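Local coordinates for protein nicotinate phosphoribosyltransferase (Porphyromonas gingivalis, PDB 2IM5) that probably joins nicotinate to the phosphoribosyl group of 5-phospho-alpha-D-ribose 1-diphosphate, with ATP hydrolysis, to make nicotinate ribonucleotide for NAD biosynthesis, at residues Asp9-Lys14 / Gly193-His198; Trp119-Leu124 / Phe165-Arg170. All coordinates share one frame; numbering follows the deposited sequence.

Interaction 1: residues Asp9-Lys14 / Gly193-His198; sequences DTDLYK and GTSNVH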
loop_
_atom_site.group_PDB
_atom_site.type_symbol
_atom_site.label_atom_id
_atom_site.label_comp_id
_atom_site.label_asym_id
_atom_site.label_seq_id
_atom_site.Cartn_x
_atom_site.Cartn_y
_atom_site.Cartn_z
ATOM N N ASP A 9 12.461 1.426 -6.407
ATOM C CA ASP A 9 12.372 1.616 -4.959
ATOM C C ASP A 9 10.999 2.216 -4.670
ATOM O O ASP A 9 10.852 3.420 -4.446
ATOM C CB ASP A 9 13.495 2.542 -4.468
ATOM C CG ASP A 9 13.569 2.629 -2.948
ATOM O OD1 ASP A 9 12.992 1.764 -2.256
ATOM O OD2 ASP A 9 14.223 3.562 -2.436
ATOM N N THR A 10 9.994 1.347 -4.699
ATOM C CA THR A 10 8.607 1.727 -4.468
ATOM C C THR A 10 7.836 0.438 -4.188
ATOM O O THR A 10 8.409 -0.659 -4.235
ATOM C CB THR A 10 8.022 2.431 -5.723
ATOM O OG1 THR A 10 6.688 2.883 -5.458
ATOM C CG2 THR A 10 8.004 1.479 -6.906
ATOM N N ASP A 11 6.548 0.565 -3.886
ATOM C CA ASP A 11 5.727 -0.606 -3.605
ATOM C C ASP A 11 5.193 -1.272 -4.864
ATOM O O ASP A 11 4.904 -0.609 -5.859
ATOM C CB ASP A 11 4.557 -0.241 -2.697
ATOM C CG ASP A 11 4.984 -0.054 -1.260
ATOM O OD1 ASP A 11 5.635 -0.967 -0.715
ATOM O OD2 ASP A 11 4.665 1.000 -0.677
ATOM N N LEU A 12 5.062 -2.593 -4.804
ATOM C CA LEU A 12 4.556 -3.357 -5.935
ATOM C C LEU A 12 3.213 -2.832 -6.430
ATOM O O LEU A 12 3.002 -2.684 -7.629
ATOM C CB LEU A 12 4.398 -4.826 -5.542
ATOM C CG LEU A 12 3.654 -5.686 -6.570
ATOM C CD1 LEU A 12 4.484 -5.783 -7.847
ATOM C CD2 LEU A 12 3.386 -7.076 -5.991
ATOM N N TYR A 13 2.309 -2.529 -5.503
ATOM C CA TYR A 13 0.985 -2.075 -5.896
ATOM C C TYR A 13 0.970 -0.806 -6.734
ATOM O O TYR A 13 0.002 -0.553 -7.450
ATOM C CB TYR A 13 0.076 -1.938 -4.664
ATOM C CG TYR A 13 0.281 -0.697 -3.818
ATOM C CD1 TYR A 13 -0.329 0.514 -4.157
ATOM C CD2 TYR A 13 1.050 -0.745 -2.654
ATOM C CE1 TYR A 13 -0.184 1.642 -3.352
ATOM C CE2 TYR A 13 1.204 0.378 -1.842
ATOM C CZ TYR A 13 0.581 1.570 -2.195
ATOM O OH TYR A 13 0.714 2.683 -1.384
ATOM N N LYS A 14 2.033 -0.009 -6.662
ATOM C CA LYS A 14 2.092 1.210 -7.457
ATOM C C LYS A 14 2.182 0.826 -8.936
ATOM O O LYS A 14 1.566 1.468 -9.791
ATOM C CB LYS A 14 3.296 2.066 -7.044
ATOM C CG LYS A 14 3.258 2.536 -5.576
ATOM C CD LYS A 14 2.422 3.804 -5.349
ATOM C CE LYS A 14 0.939 3.622 -5.686
ATOM N NZ LYS A 14 0.104 4.793 -5.266
ATOM N N GLY A 193 7.980 -12.571 1.033
ATOM C CA GLY A 193 8.632 -11.640 0.132
ATOM C C GLY A 193 8.516 -10.218 0.642
ATOM O O GLY A 193 8.237 -10.000 1.820
ATOM N N THR A 194 8.731 -9.251 -0.240
ATOM C CA THR A 194 8.647 -7.847 0.139
ATOM C C THR A 194 7.881 -7.034 -0.897
ATOM O O THR A 194 7.840 -7.380 -2.082
ATOM C CB THR A 194 10.043 -7.223 0.295
ATOM O OG1 THR A 194 9.912 -5.832 0.631
ATOM C CG2 THR A 194 10.821 -7.350 -1.001
ATOM N N SER A 195 7.281 -5.948 -0.430
ATOM C CA SER A 195 6.518 -5.074 -1.291
ATOM C C SER A 195 7.459 -4.164 -2.073
ATOM O O SER A 195 7.120 -3.702 -3.166
ATOM C CB SER A 195 5.548 -4.248 -0.445
ATOM O OG SER A 195 4.751 -3.420 -1.263
ATOM N N ASN A 196 8.643 -3.918 -1.509
ATOM C CA ASN A 196 9.644 -3.065 -2.148
ATOM C C ASN A 196 10.271 -3.815 -3.320
ATOM O O ASN A 196 11.100 -4.714 -3.127
ATOM C CB ASN A 196 10.727 -2.683 -1.139
ATOM C CG ASN A 196 11.666 -1.628 -1.672
ATOM O OD1 ASN A 196 12.198 -1.751 -2.779
ATOM N ND2 ASN A 196 11.883 -0.580 -0.884
ATOM N N VAL A 197 9.887 -3.443 -4.537
ATOM C CA VAL A 197 10.386 -4.121 -5.737
ATOM C C VAL A 197 11.906 -4.073 -5.880
ATOM O O VAL A 197 12.529 -5.065 -6.273
ATOM C CB VAL A 197 9.722 -3.546 -7.006
ATOM C CG1 VAL A 197 10.118 -4.368 -8.232
ATOM C CG2 VAL A 197 8.206 -3.543 -6.826
ATOM N N HIS A 198 12.495 -2.924 -5.556
ATOM C CA HIS A 198 13.940 -2.752 -5.623
ATOM C C HIS A 198 14.690 -3.720 -4.698
ATOM O O HIS A 198 15.659 -4.373 -5.110
ATOM C CB HIS A 198 14.324 -1.319 -5.256
ATOM C CG HIS A 198 15.769 -1.156 -4.903
ATOM N ND1 HIS A 198 16.792 -1.467 -5.776
ATOM C CD2 HIS A 198 16.364 -0.720 -3.765
ATOM C CE1 HIS A 198 17.953 -1.226 -5.193
ATOM N NE2 HIS A 198 17.721 -0.772 -3.972
HETATM O O HOH W 1 2.785 -3.775 -2.925
#
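Asp11 and Asn196 form a single beta bridge where two chain segments, 142° apart in direction, lead into helices. Two backbone bonds frame it. Val197 N donates to Thr10 O at 3.2 Å, and Leu12 N donates to Ser195 O at 2.9 Å. Asn196 CA also sits 3.4 Å from Thr10 O in a CA-H...O contact. The side chains add two more bonds. Ser195 OG gives its proton to Asp11 OD1 at 2.7 Å, arriving from above the carboxylate plane. A water links the same hydroxyl to Tyr13 N. Asn196 ND2 meets Asp9 OD1 at 2.9 Å, with amide and carboxylate nearly coplanar. Asn196 CG stands anti to its own N (chi1 -171°). As the N-cap residue, Asn196 uses OD1 to accept from Leu199 N in helix 197-203. The other oxygen of Asp9 is held in a salt bridge by Arg170. Beside these polar bonds, Val197 CG2 packs 3.8 Å from Leu12 CA. The contact thus joins the start of helix 12-24 to the turn between strand 191-194 of the parallel sheet and helix 197-203. Helix 120-134 packs beside it through Thr121 and Pro122, which touch Thr10.

Interaction 2: residues Trp119-Leu124 / Phe165-Arg170; sequences WETPIL and FGMRRR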
loop_
_atom_site.group_PDB
_atom_site.type_symbol
_atom_site.label_atom_id
_atom_site.label_comp_id
_atom_site.label_asym_id
_atom_site.label_seq_id
_atom_site.Cartn_x
_atom_site.Cartn_y
_atom_site.Cartn_z
ATOM N N TRP A 119 3.955 8.585 -7.524
ATOM C CA TRP A 119 4.614 9.499 -6.592
ATOM C C TRP A 119 4.447 9.124 -5.116
ATOM O O TRP A 119 5.358 9.329 -4.317
ATOM C CB TRP A 119 4.074 10.933 -6.750
ATOM C CG TRP A 119 4.560 11.705 -7.939
ATOM C CD1 TRP A 119 3.809 12.129 -9.000
ATOM C CD2 TRP A 119 5.885 12.218 -8.153
ATOM N NE1 TRP A 119 4.579 12.879 -9.854
ATOM C CE2 TRP A 119 5.857 12.949 -9.363
ATOM C CE3 TRP A 119 7.089 12.134 -7.437
ATOM C CZ2 TRP A 119 6.989 13.595 -9.879
ATOM C CZ3 TRP A 119 8.216 12.776 -7.946
ATOM C CH2 TRP A 119 8.157 13.500 -9.160
ATOM N N GLU A 120 3.286 8.578 -4.759
ATOM C CA GLU A 120 2.975 8.253 -3.363
ATOM C C GLU A 120 4.056 7.663 -2.464
ATOM O O GLU A 120 4.510 8.320 -1.522
ATOM C CB GLU A 120 1.750 7.342 -3.266
ATOM C CG GLU A 120 1.255 7.193 -1.819
ATOM C CD GLU A 120 0.507 5.892 -1.560
ATOM O OE1 GLU A 120 0.293 5.129 -2.525
ATOM O OE2 GLU A 120 0.136 5.627 -0.392
ATOM N N THR A 121 4.438 6.417 -2.731
ATOM C CA THR A 121 5.428 5.736 -1.911
ATOM C C THR A 121 6.790 6.426 -1.849
ATOM O O THR A 121 7.336 6.611 -0.766
ATOM C CB THR A 121 5.595 4.259 -2.358
ATOM O OG1 THR A 121 4.386 3.538 -2.077
ATOM C CG2 THR A 121 6.735 3.590 -1.597
ATOM N N PRO A 122 7.360 6.812 -3.006
ATOM C CA PRO A 122 8.664 7.482 -2.989
ATOM C C PRO A 122 8.638 8.771 -2.158
ATOM O O PRO A 122 9.537 9.018 -1.350
ATOM C CB PRO A 122 8.928 7.756 -4.467
ATOM C CG PRO A 122 8.202 6.640 -5.153
ATOM C CD PRO A 122 6.915 6.568 -4.390
ATOM N N ILE A 123 7.609 9.592 -2.355
ATOM C CA ILE A 123 7.498 10.842 -1.608
ATOM C C ILE A 123 7.403 10.618 -0.100
ATOM O O ILE A 123 8.054 11.318 0.672
ATOM C CB ILE A 123 6.289 11.686 -2.089
ATOM C CG1 ILE A 123 6.586 12.244 -3.487
ATOM C CG2 ILE A 123 6.007 12.827 -1.103
ATOM C CD1 ILE A 123 5.503 13.162 -4.046
ATOM N N LEU A 124 6.604 9.645 0.324
ATOM C CA LEU A 124 6.480 9.370 1.748
ATOM C C LEU A 124 7.808 8.856 2.314
ATOM O O LEU A 124 8.219 9.249 3.409
ATOM C CB LEU A 124 5.359 8.355 2.005
ATOM C CG LEU A 124 3.931 8.885 1.804
ATOM C CD1 LEU A 124 2.947 7.731 1.852
ATOM C CD2 LEU A 124 3.599 9.927 2.863
ATOM N N PHE A 165 6.044 -4.962 4.358
ATOM C CA PHE A 165 5.253 -3.858 3.800
ATOM C C PHE A 165 5.572 -2.530 4.500
ATOM O O PHE A 165 4.657 -1.741 4.731
ATOM C CB PHE A 165 3.744 -4.082 4.026
ATOM C CG PHE A 165 3.135 -5.206 3.240
ATOM C CD1 PHE A 165 3.854 -5.894 2.272
ATOM C CD2 PHE A 165 1.801 -5.552 3.458
ATOM C CE1 PHE A 165 3.254 -6.915 1.525
ATOM C CE2 PHE A 165 1.190 -6.567 2.723
ATOM C CZ PHE A 165 1.918 -7.251 1.754
ATOM N N GLY A 166 6.823 -2.253 4.843
ATOM C CA GLY A 166 7.076 -1.007 5.559
ATOM C C GLY A 166 7.840 0.118 4.878
ATOM O O GLY A 166 8.409 0.978 5.558
ATOM N N MET A 167 7.846 0.138 3.553
ATOM C CA MET A 167 8.573 1.165 2.823
ATOM C C MET A 167 8.181 2.620 3.107
ATOM O O MET A 167 9.027 3.441 3.450
ATOM C CB MET A 167 8.479 0.893 1.318
ATOM C CG MET A 167 8.777 2.102 0.449
ATOM S SD MET A 167 9.383 1.660 -1.187
ATOM C CE MET A 167 10.435 3.062 -1.499
ATOM N N ARG A 168 6.902 2.936 2.967
ATOM C CA ARG A 168 6.444 4.301 3.172
ATOM C C ARG A 168 6.857 4.987 4.471
ATOM O O ARG A 168 7.058 6.200 4.485
ATOM C CB ARG A 168 4.932 4.368 3.009
ATOM C CG ARG A 168 4.508 4.355 1.553
ATOM C CD ARG A 168 2.998 4.225 1.422
ATOM N NE ARG A 168 2.551 2.961 1.991
ATOM C CZ ARG A 168 1.281 2.613 2.129
ATOM N NH1 ARG A 168 0.321 3.440 1.735
ATOM N NH2 ARG A 168 0.972 1.437 2.662
ATOM N N ARG A 169 6.996 4.226 5.553
ATOM C CA ARG A 169 7.388 4.820 6.830
ATOM C C ARG A 169 8.723 4.331 7.374
ATOM O O ARG A 169 8.999 4.473 8.564
ATOM C CB ARG A 169 6.297 4.586 7.870
ATOM C CG ARG A 169 5.042 5.369 7.565
ATOM C CD ARG A 169 3.973 5.164 8.607
ATOM N NE ARG A 169 2.767 5.889 8.234
ATOM C CZ ARG A 169 1.667 5.926 8.975
ATOM N NH1 ARG A 169 1.625 5.276 10.132
ATOM N NH2 ARG A 169 0.609 6.610 8.557
ATOM N N ARG A 170 9.548 3.756 6.505
ATOM C CA ARG A 170 10.853 3.259 6.919
ATOM C C ARG A 170 11.700 4.405 7.488
ATOM O O ARG A 170 11.499 5.568 7.130
ATOM C CB ARG A 170 11.572 2.639 5.724
ATOM C CG ARG A 170 11.950 3.637 4.634
ATOM C CD ARG A 170 12.471 2.922 3.391
ATOM N NE ARG A 170 12.884 3.848 2.339
ATOM C CZ ARG A 170 13.133 3.482 1.085
ATOM N NH1 ARG A 170 13.012 2.206 0.730
ATOM N NH2 ARG A 170 13.491 4.387 0.185
#
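Arg168 reaches from the loop after strand 162-164, at a type I beta turn from Met167 to Arg170, to helix 120-134 near residues Glu120 to Leu124. Its NH1 forms a salt bridge with Glu120 OE2 at 3.1 Å. The N-H...O angle is 142°, so the bond is bent. NH1 comes to OE2 on the syn side but well out of the carboxylate plane, and the two flat groups stand nearly perpendicular, at 87°. Glu120 reaches this point with its chain extended, while the arginine chain bends at chi3 (-62°). The other carboxylate oxygen, OE1, faces Tyr13 and Lys14, so both oxygens of this buried acid are engaged. The aliphatic part of Arg168 runs beside Leu124, pointing the same way, with CD 3.5 Å from Leu124 CD1. Thr121 meets both turn residues with different branches. Its OG1 lies 3.7 Å from Arg168 CG and is hydrogen-bonded to Asp11. The Thr121 and Met167 side chains cross at about a right angle, and CG2 presses on Met167 CG at 3.3 Å, a tight carbon pair. Arg168 also touches Lys350 of strand 347-355. The loop follows a strand of the parallel sheet and leads to helix 173-186, a strand-loop-helix connection of the kind found in the TIM-barrel-like domain of this family; here the loop packs against a helix from the N-terminal region.

How the interactions relate
Interactions 1 and 2 lie about 10 Å apart between centres and touch directly. Glu120 OE1 links the two: Lys14 NZ is 2.8 Å away in a salt bridge, and Tyr13 OH is 2.7 Å away, probably hydrogen-bonded. The pairs Asp11-Thr121 and Asp9-Arg170 also bridge them. Asp9 OD1 further packs 3.0 Å from Met167 CE. In both contacts a segment of the N-terminal region (9-14 or 119-124) meets a segment at the C-terminal end of a strand of the parallel sheet, 162-164 or 191-194. These two strands are neighbours. Lys14 also pairs with Glu214, next to His213, the predicted phosphohistidine, which is not phosphorylated here.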